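Local atomic coordinates of pseudoazurin (Methylobacterium extorquens, PDB entry 1PMY), a protein that binds one copper ion per molecule and, as a blue copper protein of the plastocyanin/azurin family, probably carries electrons in the periplasm. Residues V66-C78 with A88-A102. Sequence-based numbering, arbitrary orientation.
With CU (copper (II) ion), chain B.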
ATOM      1  N   VAL A  66       8.621   4.931  -5.145  1.00 12.13           N
ATOM      2  CA  VAL A  66       7.439   5.770  -5.389  1.00 12.16           C
ATOM      3  C   VAL A  66       7.575   7.024  -4.519  1.00 12.38           C
ATOM      4  O   VAL A  66       7.683   6.924  -3.284  1.00 13.16           O
ATOM      5  CB  VAL A  66       6.123   4.998  -5.049  1.00 12.29           C
ATOM      6  CG1 VAL A  66       4.860   5.881  -5.349  1.00 12.76           C
ATOM      7  CG2 VAL A  66       6.084   3.713  -5.882  1.00 13.17           C
ATOM      8  N   LYS A  67       7.582   8.172  -5.191  1.00 12.68           N
ATOM      9  CA  LYS A  67       7.658   9.450  -4.458  1.00 13.82           C
ATOM     10  C   LYS A  67       6.193   9.913  -4.255  1.00 13.91           C
ATOM     11  O   LYS A  67       5.299   9.649  -5.160  1.00 14.17           O
ATOM     12  CB  LYS A  67       8.564  10.455  -5.133  1.00 14.39           C
ATOM     13  CG  LYS A  67       8.925  11.669  -4.269  1.00 14.92           C
ATOM     14  CD  LYS A  67       9.890  12.539  -5.028  1.00 15.49           C
ATOM     15  CE  LYS A  67      10.544  13.738  -4.434  1.00 15.93           C
ATOM     16  NZ  LYS A  67      11.183  13.366  -3.153  1.00 16.42           N
ATOM     17  N   PHE A  68       5.939  10.516  -3.110  1.00 13.82           N
ATOM     18  CA  PHE A  68       4.603  10.939  -2.737  1.00 14.26           C
ATOM     19  C   PHE A  68       4.544  12.450  -2.545  1.00 15.97           C
ATOM     20  O   PHE A  68       5.225  12.976  -1.637  1.00 17.11           O
ATOM     21  CB  PHE A  68       4.118  10.255  -1.474  1.00 13.46           C
ATOM     22  CG  PHE A  68       3.934   8.795  -1.593  1.00 12.93           C
ATOM     23  CD1 PHE A  68       4.964   7.870  -1.443  1.00 12.66           C
ATOM     24  CD2 PHE A  68       2.629   8.314  -1.815  1.00 13.17           C
ATOM     25  CE1 PHE A  68       4.727   6.499  -1.557  1.00 12.57           C
ATOM     26  CE2 PHE A  68       2.365   6.961  -1.953  1.00 12.94           C
ATOM     27  CZ  PHE A  68       3.393   6.043  -1.827  1.00 12.62           C
ATOM     28  N   ASP A  69       3.676  13.111  -3.312  1.00 18.05           N
ATOM     29  CA  ASP A  69       3.525  14.540  -3.089  1.00 19.20           C
ATOM     30  C   ASP A  69       2.153  14.936  -2.592  1.00 18.52           C
ATOM     31  O   ASP A  69       2.090  15.850  -1.740  1.00 18.78           O
ATOM     32  CB  ASP A  69       4.059  15.348  -4.279  1.00 21.36           C
ATOM     33  CG  ASP A  69       3.020  15.106  -5.380  1.00 23.26           C
ATOM     34  OD1 ASP A  69       2.937  13.934  -5.803  1.00 24.08           O
ATOM     35  OD2 ASP A  69       2.250  16.081  -5.679  1.00 25.62           O
ATOM     36  N   LYS A  70       1.100  14.298  -3.061  1.00 16.97           N
ATOM     37  CA  LYS A  70      -0.263  14.680  -2.654  1.00 15.88           C
ATOM     38  C   LYS A  70      -0.533  14.097  -1.303  1.00 14.87           C
ATOM     39  O   LYS A  70      -0.268  12.856  -1.129  1.00 15.08           O
ATOM     40  CB  LYS A  70      -1.305  14.150  -3.630  1.00 17.54           C
ATOM     41  CG  LYS A  70      -1.059  14.419  -5.116  1.00 18.10           C
ATOM     42  CD  LYS A  70      -1.563  15.795  -5.494  1.00 19.46           C
ATOM     43  CE  LYS A  70      -1.046  16.061  -6.961  1.00 19.58           C
ATOM     44  NZ  LYS A  70      -1.685  17.351  -7.365  1.00 20.46           N
ATOM     45  N   GLU A  71      -1.059  14.796  -0.367  1.00 13.43           N
ATOM     46  CA  GLU A  71      -1.417  14.199   0.960  1.00 12.95           C
ATOM     47  C   GLU A  71      -2.707  13.368   0.862  1.00 13.24           C
ATOM     48  O   GLU A  71      -3.552  13.606  -0.040  1.00 15.17           O
ATOM     49  CB  GLU A  71      -1.668  15.339   1.948  1.00 12.13           C
ATOM     50  CG  GLU A  71      -0.373  16.171   2.216  1.00 12.36           C
ATOM     51  CD  GLU A  71      -0.624  17.049   3.427  1.00 14.00           C
ATOM     52  OE1 GLU A  71      -1.542  16.922   4.212  1.00 14.05           O
ATOM     53  OE2 GLU A  71       0.209  17.906   3.574  1.00 14.98           O
ATOM     54  N   GLY A  72      -2.859  12.428   1.766  1.00 13.50           N
ATOM     55  CA  GLY A  72      -4.064  11.570   1.750  1.00 11.96           C
ATOM     56  C   GLY A  72      -3.682  10.104   1.954  1.00 10.98           C
ATOM     57  O   GLY A  72      -2.567   9.780   2.351  1.00 10.23           O
ATOM     58  N   VAL A  73      -4.672   9.255   1.751  1.00 10.71           N
ATOM     59  CA  VAL A  73      -4.679   7.838   1.971  1.00  9.86           C
ATOM     60  C   VAL A  73      -4.580   7.063   0.645  1.00  9.35           C
ATOM     61  O   VAL A  73      -5.300   7.402  -0.327  1.00 10.20           O
ATOM     62  CB  VAL A  73      -6.063   7.458   2.654  1.00  9.29           C
ATOM     63  CG1 VAL A  73      -6.099   5.994   3.050  1.00  9.96           C
ATOM     64  CG2 VAL A  73      -6.139   8.299   3.976  1.00 10.49           C
ATOM     65  N   TYR A  74      -3.601   6.168   0.599  1.00  9.11           N
ATOM     66  CA  TYR A  74      -3.325   5.389  -0.640  1.00  9.03           C
ATOM     67  C   TYR A  74      -3.442   3.886  -0.307  1.00  8.68           C
ATOM     68  O   TYR A  74      -2.892   3.496   0.759  1.00  9.85           O
ATOM     69  CB  TYR A  74      -1.862   5.628  -0.992  1.00  8.80           C
ATOM     70  CG  TYR A  74      -1.540   7.012  -1.494  1.00  7.98           C
ATOM     71  CD1 TYR A  74      -1.421   8.087  -0.581  1.00  8.03           C
ATOM     72  CD2 TYR A  74      -1.386   7.241  -2.855  1.00  8.05           C
ATOM     73  CE1 TYR A  74      -1.062   9.354  -1.121  1.00  8.20           C
ATOM     74  CE2 TYR A  74      -1.071   8.508  -3.360  1.00  8.00           C
ATOM     75  CZ  TYR A  74      -0.908   9.573  -2.453  1.00  8.77           C
ATOM     76  OH  TYR A  74      -0.519  10.800  -2.946  1.00  9.44           O
ATOM     77  N   GLY A  75      -4.057   3.103  -1.182  1.00  8.45           N
ATOM     78  CA  GLY A  75      -4.052   1.634  -0.936  1.00  7.40           C
ATOM     79  C   GLY A  75      -3.282   1.045  -2.174  1.00  6.17           C
ATOM     80  O   GLY A  75      -3.500   1.626  -3.280  1.00  6.82           O
ATOM     81  N   PHE A  76      -2.440   0.096  -1.802  1.00  6.63           N
ATOM     82  CA  PHE A  76      -1.663  -0.547  -2.890  1.00  6.66           C
ATOM     83  C   PHE A  76      -1.856  -2.066  -2.718  1.00  5.42           C
ATOM     84  O   PHE A  76      -1.958  -2.513  -1.596  1.00  6.99           O
ATOM     85  CB  PHE A  76      -0.156  -0.244  -2.741  1.00  7.62           C
ATOM     86  CG  PHE A  76       0.231   1.192  -2.991  1.00  8.14           C
ATOM     87  CD1 PHE A  76       0.183   1.629  -4.298  1.00  8.44           C
ATOM     88  CD2 PHE A  76       0.469   2.078  -1.923  1.00  7.64           C
ATOM     89  CE1 PHE A  76       0.475   2.975  -4.576  1.00  8.06           C
ATOM     90  CE2 PHE A  76       0.831   3.407  -2.192  1.00  7.96           C
ATOM     91  CZ  PHE A  76       0.798   3.809  -3.514  1.00  7.98           C
ATOM     92  N   LYS A  77      -1.815  -2.716  -3.845  1.00  6.44           N
ATOM     93  CA  LYS A  77      -1.876  -4.188  -3.892  1.00  7.44           C
ATOM     94  C   LYS A  77      -0.578  -4.650  -4.600  1.00  7.13           C
ATOM     95  O   LYS A  77       0.142  -3.955  -5.289  1.00  7.69           O
ATOM     96  CB  LYS A  77      -3.099  -4.599  -4.791  1.00  7.39           C
ATOM     97  CG  LYS A  77      -3.084  -4.275  -6.260  1.00  7.46           C
ATOM     98  CD  LYS A  77      -4.343  -4.907  -6.939  1.00  7.25           C
ATOM     99  CE  LYS A  77      -4.381  -4.419  -8.376  1.00  8.79           C
ATOM    100  NZ  LYS A  77      -5.587  -5.132  -8.993  1.00 10.25           N
ATOM    101  N   CYS A  78      -0.373  -5.961  -4.378  1.00  6.79           N
ATOM    102  CA  CYS A  78       0.582  -6.749  -5.155  1.00  7.68           C
ATOM    103  C   CYS A  78      -0.337  -7.386  -6.227  1.00  7.39           C
ATOM    104  O   CYS A  78      -1.278  -8.112  -5.798  1.00  7.68           O
ATOM    105  CB  CYS A  78       1.337  -7.765  -4.297  1.00  7.42           C
ATOM    106  SG  CYS A  78       2.066  -8.991  -5.384  1.00  8.43           S
ATOM    107  N   ALA A  88      -1.137  -2.909   1.157  1.00 10.13           N
ATOM    108  CA  ALA A  88      -0.518  -1.970   2.073  1.00  9.36           C
ATOM    109  C   ALA A  88      -1.343  -0.637   1.993  1.00 10.24           C
ATOM    110  O   ALA A  88      -1.929  -0.295   0.956  1.00 10.99           O
ATOM    111  CB  ALA A  88       0.902  -1.657   1.597  1.00  8.88           C
ATOM    112  N   LEU A  89      -1.155   0.071   3.091  1.00 11.12           N
ATOM    113  CA  LEU A  89      -1.820   1.405   3.213  1.00 11.48           C
ATOM    114  C   LEU A  89      -0.747   2.457   3.535  1.00 10.55           C
ATOM    115  O   LEU A  89       0.078   2.206   4.472  1.00 10.09           O
ATOM    116  CB  LEU A  89      -2.905   1.211   4.258  1.00 12.85           C
ATOM    117  CG  LEU A  89      -3.839   2.344   4.511  1.00 14.40           C
ATOM    118  CD1 LEU A  89      -4.793   2.441   3.305  1.00 14.53           C
ATOM    119  CD2 LEU A  89      -4.699   1.945   5.752  1.00 14.29           C
ATOM    120  N   VAL A  90      -0.783   3.506   2.780  1.00 10.33           N
ATOM    121  CA  VAL A  90       0.134   4.654   2.859  1.00 10.02           C
ATOM    122  C   VAL A  90      -0.625   5.910   3.249  1.00  9.64           C
ATOM    123  O   VAL A  90      -1.564   6.272   2.520  1.00  8.48           O
ATOM    124  CB  VAL A  90       0.989   4.856   1.571  1.00 10.09           C
ATOM    125  CG1 VAL A  90       1.935   6.020   1.680  1.00  9.54           C
ATOM    126  CG2 VAL A  90       1.679   3.522   1.254  1.00  9.54           C
ATOM    127  N   VAL A  91      -0.175   6.558   4.319  1.00  9.53           N
ATOM    128  CA  VAL A  91      -0.819   7.826   4.763  1.00 10.75           C
ATOM    129  C   VAL A  91       0.252   8.895   4.638  1.00 10.32           C
ATOM    130  O   VAL A  91       1.364   8.791   5.097  1.00 10.96           O
ATOM    131  CB  VAL A  91      -1.563   7.791   6.061  1.00 11.64           C
ATOM    132  CG1 VAL A  91      -2.561   6.536   6.013  1.00 12.75           C
ATOM    133  CG2 VAL A  91      -0.750   7.390   7.279  1.00 13.09           C
ATOM    134  N   VAL A  92      -0.132   9.931   3.874  1.00  9.94           N
ATOM    135  CA  VAL A  92       0.777  11.022   3.560  1.00  9.89           C
ATOM    136  C   VAL A  92       0.260  12.300   4.220  1.00 10.50           C
ATOM    137  O   VAL A  92      -0.830  12.750   3.780  1.00  9.46           O
ATOM    138  CB  VAL A  92       0.943  11.197   2.025  1.00  9.72           C
ATOM    139  CG1 VAL A  92       1.923  12.346   1.671  1.00  8.70           C
ATOM    140  CG2 VAL A  92       1.439   9.916   1.385  1.00  9.20           C
ATOM    141  N   GLY A  93       1.085  12.957   5.003  1.00 11.09           N
ATOM    142  CA  GLY A  93       0.622  14.277   5.562  1.00 10.57           C
ATOM    143  C   GLY A  93      -0.608  14.068   6.428  1.00 10.51           C
ATOM    144  O   GLY A  93      -0.817  13.001   6.959  1.00 10.25           O
ATOM    145  N   ASP A  94      -1.350  15.161   6.561  1.00 10.39           N
ATOM    146  CA  ASP A  94      -2.496  15.251   7.475  1.00 11.44           C
ATOM    147  C   ASP A  94      -3.867  15.279   6.782  1.00 11.17           C
ATOM    148  O   ASP A  94      -4.834  14.952   7.532  1.00 11.29           O
ATOM    149  CB  ASP A  94      -2.380  16.539   8.363  1.00 12.08           C
ATOM    150  CG  ASP A  94      -1.135  16.524   9.253  1.00 12.33           C
ATOM    151  OD1 ASP A  94      -0.469  15.490   9.309  1.00 13.23           O
ATOM    152  OD2 ASP A  94      -0.914  17.603   9.836  1.00 12.68           O
ATOM    153  N   LYS A  95      -3.886  15.476   5.517  1.00 12.01           N
ATOM    154  CA  LYS A  95      -5.198  15.555   4.794  1.00 13.10           C
ATOM    155  C   LYS A  95      -5.881  14.241   4.783  1.00 12.51           C
ATOM    156  O   LYS A  95      -5.240  13.199   4.527  1.00 12.87           O
ATOM    157  CB  LYS A  95      -5.089  16.050   3.353  1.00 14.64           C
ATOM    158  CG  LYS A  95      -5.083  17.579   3.314  1.00 17.21           C
ATOM    159  CD  LYS A  95      -5.881  18.202   2.184  1.00 19.02           C
ATOM    160  CE  LYS A  95      -5.249  17.936   0.800  1.00 20.01           C
ATOM    161  NZ  LYS A  95      -5.559  16.572   0.349  1.00 20.61           N
ATOM    162  N   ARG A  96      -7.206  14.231   5.055  1.00 12.62           N
ATOM    163  CA  ARG A  96      -7.931  12.964   5.089  1.00 12.76           C
ATOM    164  C   ARG A  96      -9.215  13.046   4.229  1.00 12.86           C
ATOM    165  O   ARG A  96     -10.192  12.283   4.423  1.00 13.67           O
ATOM    166  CB  ARG A  96      -8.221  12.463   6.460  1.00 12.88           C
ATOM    167  CG  ARG A  96      -7.045  12.280   7.438  1.00 12.80           C
ATOM    168  CD  ARG A  96      -6.249  11.066   7.164  1.00 13.91           C
ATOM    169  NE  ARG A  96      -5.065  10.946   8.051  1.00 13.76           N
ATOM    170  CZ  ARG A  96      -3.846  11.397   7.697  1.00 13.26           C
ATOM    171  NH1 ARG A  96      -3.522  11.960   6.563  1.00 12.70           N
ATOM    172  NH2 ARG A  96      -2.963  11.182   8.662  1.00 14.94           N
ATOM    173  N   ASP A  97      -9.171  13.906   3.246  1.00 13.48           N
ATOM    174  CA  ASP A  97     -10.270  14.137   2.289  1.00 13.53           C
ATOM    175  C   ASP A  97     -10.756  12.836   1.662  1.00 12.64           C
ATOM    176  O   ASP A  97     -11.991  12.684   1.557  1.00 12.19           O
ATOM    177  CB  ASP A  97      -9.909  15.139   1.190  1.00 14.85           C
ATOM    178  CG  ASP A  97      -9.574  16.528   1.591  1.00 16.81           C
ATOM    179  OD1 ASP A  97      -9.627  16.923   2.778  1.00 18.08           O
ATOM    180  OD2 ASP A  97      -9.221  17.315   0.670  1.00 17.63           O
ATOM    181  N   ASN A  98      -9.871  11.928   1.243  1.00 11.68           N
ATOM    182  CA  ASN A  98     -10.228  10.690   0.614  1.00 10.62           C
ATOM    183  C   ASN A  98     -10.383   9.479   1.510  1.00  9.76           C
ATOM    184  O   ASN A  98     -10.591   8.305   1.066  1.00 10.05           O
ATOM    185  CB  ASN A  98      -9.381  10.408  -0.633  1.00 10.58           C
ATOM    186  CG  ASN A  98      -8.013   9.836  -0.137  1.00 10.38           C
ATOM    187  OD1 ASN A  98      -7.345  10.406   0.724  1.00 10.90           O
ATOM    188  ND2 ASN A  98      -7.674   8.686  -0.702  1.00  9.85           N
ATOM    189  N   LEU A  99     -10.256   9.641   2.818  1.00  9.98           N
ATOM    190  CA  LEU A  99     -10.436   8.485   3.756  1.00 10.32           C
ATOM    191  C   LEU A  99     -11.783   7.758   3.628  1.00  9.84           C
ATOM    192  O   LEU A  99     -11.738   6.534   3.556  1.00 10.21           O
ATOM    193  CB  LEU A  99     -10.268   9.079   5.181  1.00 11.14           C
ATOM    194  CG  LEU A  99     -10.255   8.009   6.274  1.00 11.97           C
ATOM    195  CD1 LEU A  99      -9.279   6.915   6.087  1.00 13.06           C
ATOM    196  CD2 LEU A  99      -9.871   8.837   7.563  1.00 13.60           C
ATOM    197  N   GLU A 100     -12.895   8.413   3.658  1.00  9.12           N
ATOM    198  CA  GLU A 100     -14.223   7.700   3.608  1.00  9.47           C
ATOM    199  C   GLU A 100     -14.313   6.993   2.273  1.00  9.28           C
ATOM    200  O   GLU A 100     -14.794   5.835   2.240  1.00  9.75           O
ATOM    201  CB  GLU A 100     -15.329   8.760   3.774  1.00  9.99           C
ATOM    202  CG  GLU A 100     -16.782   8.237   3.677  1.00 10.86           C
ATOM    203  CD  GLU A 100     -17.161   7.128   4.595  1.00 12.17           C
ATOM    204  OE1 GLU A 100     -16.548   6.877   5.649  1.00 12.87           O
ATOM    205  OE2 GLU A 100     -18.122   6.424   4.150  1.00 11.82           O
ATOM    206  N   ALA A 101     -13.878   7.632   1.186  1.00  8.50           N
ATOM    207  CA  ALA A 101     -13.842   7.014  -0.124  1.00  9.09           C
ATOM    208  C   ALA A 101     -12.986   5.740  -0.170  1.00  8.83           C
ATOM    209  O   ALA A 101     -13.364   4.678  -0.725  1.00  7.89           O
ATOM    210  CB  ALA A 101     -13.556   7.954  -1.274  1.00 10.22           C
ATOM    211  N   ALA A 102     -11.782   5.877   0.389  1.00  9.45           N
ATOM    212  CA  ALA A 102     -10.777   4.759   0.302  1.00  9.34           C
ATOM    213  C   ALA A 102     -11.247   3.584   1.147  1.00  8.26           C
ATOM    214  O   ALA A 102     -11.116   2.406   0.710  1.00  9.23           O
ATOM    215  CB  ALA A 102      -9.395   5.210   0.669  1.00  9.48           C
TER
HETATM  216 CU    CU B 124       3.007 -10.449  -4.123  1.00 12.48          CU
HETATM  217  O   HOH W   1      -6.881  13.707   0.885  1.00 27.88           O
HETATM  218  O   HOH W   2      -4.359  15.723  -2.242  1.00 35.15           O
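Glu71 OE1 takes two backbone N-H groups of the loop that follows strand 87-92. Asp94 N lies 2.9 Å from Glu71 OE1 and comes from above the carboxylate plane. Lys95 N, 3.0 Å from Glu71 OE1, lies nearly in line with the C-O bond. Strands 72-77 and 87-92 form an antiparallel beta hairpin of the cupredoxin fold, closed at its other end by the loop that carries copper ligands. Six backbone hydrogen bonds pair Gly72, Tyr74 and Phe76 with Val92, Val90 and Ala88. With an alanine at Glu71, the N-H groups of Asp94 and Lys95 would probably lose their shared acceptor, and the loop would be freer to move.

Further along, Asn98 bonds to the other edge of strand 72-77. Its OD1 accepts from Val73 N on a lone pair, with a nearly straight N-H...O angle of 177°. Asn98 ND2 gives a 2.7 Å bond to Val73 O, with that oxygen in the amide plane. Both bonds grip one residue, which fixes the rotation of the amide. Gly72 has no side chain, and a CB there would clash with Asn98 OD1.

One face of the hairpin carries Tyr74, Phe76, Val90 and Val92. Val90 CG1, anti to the backbone N (chi1 -179°), sits over a face of the Phe68 ring, a CH-pi contact 4.0 Å from the centroid. This leaves Val90 CG2 to meet the edge of Phe76. Leu25 and Ile31 also touch Phe68 and Val90. On the other face, Val73 reaches Leu89 and Leu99, and Phe119 of helix 109-120 packs on all three.

Strand 72-77 leads directly to the copper ligand Cys78. Cys78 SG binds copper at 2.1 Å, with His40, His81 and Met86 completing the site. At the far end of the hairpin, Val92 CG2 lies 3.6 Å from Tyr74 CE1, and the Tyr74 hydroxyl donates to Lys70 O.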